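Local coordinates for protein cyclic nucleotide-gated potassium channel mll3241 (Mesorhizobium loti, PDB 4MUV) that forms a homotetrameric potassium channel of the membrane that opens when cyclic AMP binds its cytoplasmic cyclic nucleotide-binding domain, at residues V43-V48 with A101-L106. The protein carries 3 engineered substitutions. Sequence-based numbering, arbitrary orientation.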
ATOM      1  N   VAL A  43      -5.522   1.065 -11.603  1.00 10.98           N
ATOM      2  CA  VAL A  43      -4.542   0.412 -12.471  1.00 10.75           C
ATOM      3  C   VAL A  43      -5.230  -0.657 -13.317  1.00 11.60           C
ATOM      4  O   VAL A  43      -5.953  -1.482 -12.776  1.00 11.69           O
ATOM      5  CB  VAL A  43      -3.395  -0.214 -11.622  1.00 10.52           C
ATOM      6  CG1 VAL A  43      -2.371  -0.903 -12.508  1.00 11.25           C
ATOM      7  CG2 VAL A  43      -2.722   0.849 -10.788  1.00 10.39           C
ATOM      8  N   PRO A  44      -5.042  -0.617 -14.649  1.00 13.02           N
ATOM      9  CA  PRO A  44      -5.703  -1.607 -15.510  1.00 12.38           C
ATOM     10  C   PRO A  44      -5.136  -3.005 -15.295  1.00 12.62           C
ATOM     11  O   PRO A  44      -3.963  -3.191 -14.969  1.00 12.96           O
ATOM     12  CB  PRO A  44      -5.401  -1.122 -16.934  1.00 15.85           C
ATOM     13  CG  PRO A  44      -4.202  -0.284 -16.813  1.00 18.75           C
ATOM     14  CD  PRO A  44      -4.199   0.307 -15.423  1.00 14.55           C
ATOM     15  N   ALA A  45      -6.001  -3.977 -15.519  1.00 12.99           N
ATOM     16  CA  ALA A  45      -5.640  -5.364 -15.420  1.00 14.27           C
ATOM     17  C   ALA A  45      -4.355  -5.658 -16.177  1.00 14.06           C
ATOM     18  O   ALA A  45      -4.174  -5.236 -17.311  1.00 14.70           O
ATOM     19  CB  ALA A  45      -6.783  -6.217 -15.949  1.00 14.85           C
ATOM     20  N   GLY A  46      -3.463  -6.382 -15.520  1.00 12.72           N
ATOM     21  CA  GLY A  46      -2.216  -6.847 -16.104  1.00 14.11           C
ATOM     22  C   GLY A  46      -1.026  -5.921 -15.903  1.00 13.95           C
ATOM     23  O   GLY A  46       0.123  -6.371 -16.009  1.00 17.36           O
ATOM     24  N   ALA A  47      -1.269  -4.653 -15.564  1.00 13.12           N
ATOM     25  CA  ALA A  47      -0.194  -3.672 -15.502  1.00 12.98           C
ATOM     26  C   ALA A  47       0.660  -3.879 -14.252  1.00 11.34           C
ATOM     27  O   ALA A  47       0.158  -4.175 -13.165  1.00 11.71           O
ATOM     28  CB  ALA A  47      -0.761  -2.258 -15.533  1.00 13.02           C
ATOM     29  N   VAL A  48       1.959  -3.669 -14.404  1.00 13.54           N
ATOM     30  CA  VAL A  48       2.896  -3.769 -13.294  1.00 13.17           C
ATOM     31  C   VAL A  48       2.809  -2.518 -12.439  1.00 12.95           C
ATOM     32  O   VAL A  48       2.813  -1.402 -12.940  1.00 15.43           O
ATOM     33  CB  VAL A  48       4.336  -4.002 -13.811  1.00 15.66           C
ATOM     34  CG1 VAL A  48       5.342  -3.880 -12.702  1.00 15.89           C
ATOM     35  CG2 VAL A  48       4.430  -5.385 -14.423  1.00 16.48           C
ATOM     36  N   ALA A 101      -4.366  -7.687 -11.067  1.00 10.62           N
ATOM     37  CA  ALA A 101      -4.960  -8.931 -11.539  1.00 11.50           C
ATOM     38  C   ALA A 101      -6.215  -8.574 -12.357  1.00 11.84           C
ATOM     39  O   ALA A 101      -6.226  -8.676 -13.572  1.00 14.90           O
ATOM     40  CB  ALA A 101      -5.279  -9.825 -10.358  1.00 13.14           C
ATOM     41  N   THR A 102      -7.252  -8.120 -11.670  1.00 12.57           N
ATOM     42  CA  THR A 102      -8.341  -7.417 -12.292  1.00 13.34           C
ATOM     43  C   THR A 102      -7.963  -5.941 -12.273  1.00 12.93           C
ATOM     44  O   THR A 102      -6.954  -5.551 -11.684  1.00 13.45           O
ATOM     45  CB  THR A 102      -9.645  -7.639 -11.502  1.00 14.68           C
ATOM     46  OG1 THR A 102      -9.493  -7.170 -10.157  1.00 17.38           O
ATOM     47  CG2 THR A 102     -10.042  -9.108 -11.498  1.00 15.96           C
ATOM     48  N   THR A 103      -8.775  -5.102 -12.896  1.00 12.78           N
ATOM     49  CA  THR A 103      -8.653  -3.670 -12.699  1.00 12.64           C
ATOM     50  C   THR A 103      -8.691  -3.423 -11.205  1.00 11.15           C
ATOM     51  O   THR A 103      -9.513  -3.991 -10.520  1.00 13.21           O
ATOM     52  CB  THR A 103      -9.830  -2.939 -13.331  1.00 16.96           C
ATOM     53  OG1 THR A 103     -10.086  -3.484 -14.620  1.00 23.75           O
ATOM     54  CG2 THR A 103      -9.520  -1.458 -13.409  1.00 16.04           C
ATOM     55  N   VAL A 104      -7.801  -2.583 -10.684  1.00 10.36           N
ATOM     56  CA  VAL A 104      -7.679  -2.429  -9.243  1.00 10.27           C
ATOM     57  C   VAL A 104      -7.617  -0.955  -8.833  1.00  9.38           C
ATOM     58  O   VAL A 104      -7.012  -0.142  -9.522  1.00 10.96           O
ATOM     59  CB  VAL A 104      -6.440  -3.213  -8.737  1.00 10.17           C
ATOM     60  CG1 VAL A 104      -5.123  -2.631  -9.304  1.00 10.95           C
ATOM     61  CG2 VAL A 104      -6.418  -3.292  -7.221  1.00 10.57           C
ATOM     62  N   SER A 105      -8.287  -0.599  -7.735  1.00  9.56           N
ATOM     63  CA  SER A 105      -8.152   0.715  -7.106  1.00  9.98           C
ATOM     64  C   SER A 105      -7.292   0.576  -5.890  1.00  8.58           C
ATOM     65  O   SER A 105      -7.480  -0.329  -5.057  1.00  9.56           O
ATOM     66  CB  SER A 105      -9.490   1.352  -6.687  1.00 12.61           C
ATOM     67  OG  SER A 105     -10.229   1.626  -7.840  1.00 13.71           O
ATOM     68  N   LEU A 106      -6.350   1.503  -5.801  1.00  9.07           N
ATOM     69  CA  LEU A 106      -5.350   1.557  -4.755  1.00  9.24           C
ATOM     70  C   LEU A 106      -5.365   2.925  -4.108  1.00  8.84           C
ATOM     71  O   LEU A 106      -5.633   3.920  -4.764  1.00 10.82           O
ATOM     72  CB  LEU A 106      -3.957   1.373  -5.372  1.00 10.53           C
ATOM     73  CG  LEU A 106      -3.711   0.173  -6.250  1.00  9.10           C
ATOM     74  CD1 LEU A 106      -2.346   0.226  -6.915  1.00 10.13           C
ATOM     75  CD2 LEU A 106      -3.850  -1.095  -5.449  1.00 10.03           C
TER
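V43 and V104 form an antiparallel hydrogen-bonded pair where strands 39-43 and 104-110 meet. V43 N donates to V104 O at 2.8 Å, nearly straight at 166°. V104 N returns a bond to V43 O at 3.0 Å. T103 CA adds a CH...O contact to V43 O at 3.5 Å, and T103 CG2 lies against the same oxygen.

Apolar contacts back this pairing. The two valines project from the same face of the sheet, V43 CB resting 3.8 Å from V104 CG1. A chi1 of 180° puts V43 CG1 anti to the backbone N and leaves CG2 beside that N, where it meets L106 CD1 at 3.9 Å. I49 touches both V43 and L106, while V62 of strand 58-64 packs against V104 and L106.

Beyond the pair both segments leave the strand pairing. P44 to A47 make a type II turn closed by A47 N to P44 O (3.1 Å); at the positive phi of G46 a CB would jam against A45 O, which calls for glycine. A45 CB sits 3.5 Å from A101 O. G46 and A47 make backbone hydrogen bonds with A100 of strand 97-100, in the second sheet of the cupin-like beta roll. Main-chain polarity thus sets the register, aliphatic contacts add packing on the valine face, and the loop beyond stays largely exposed.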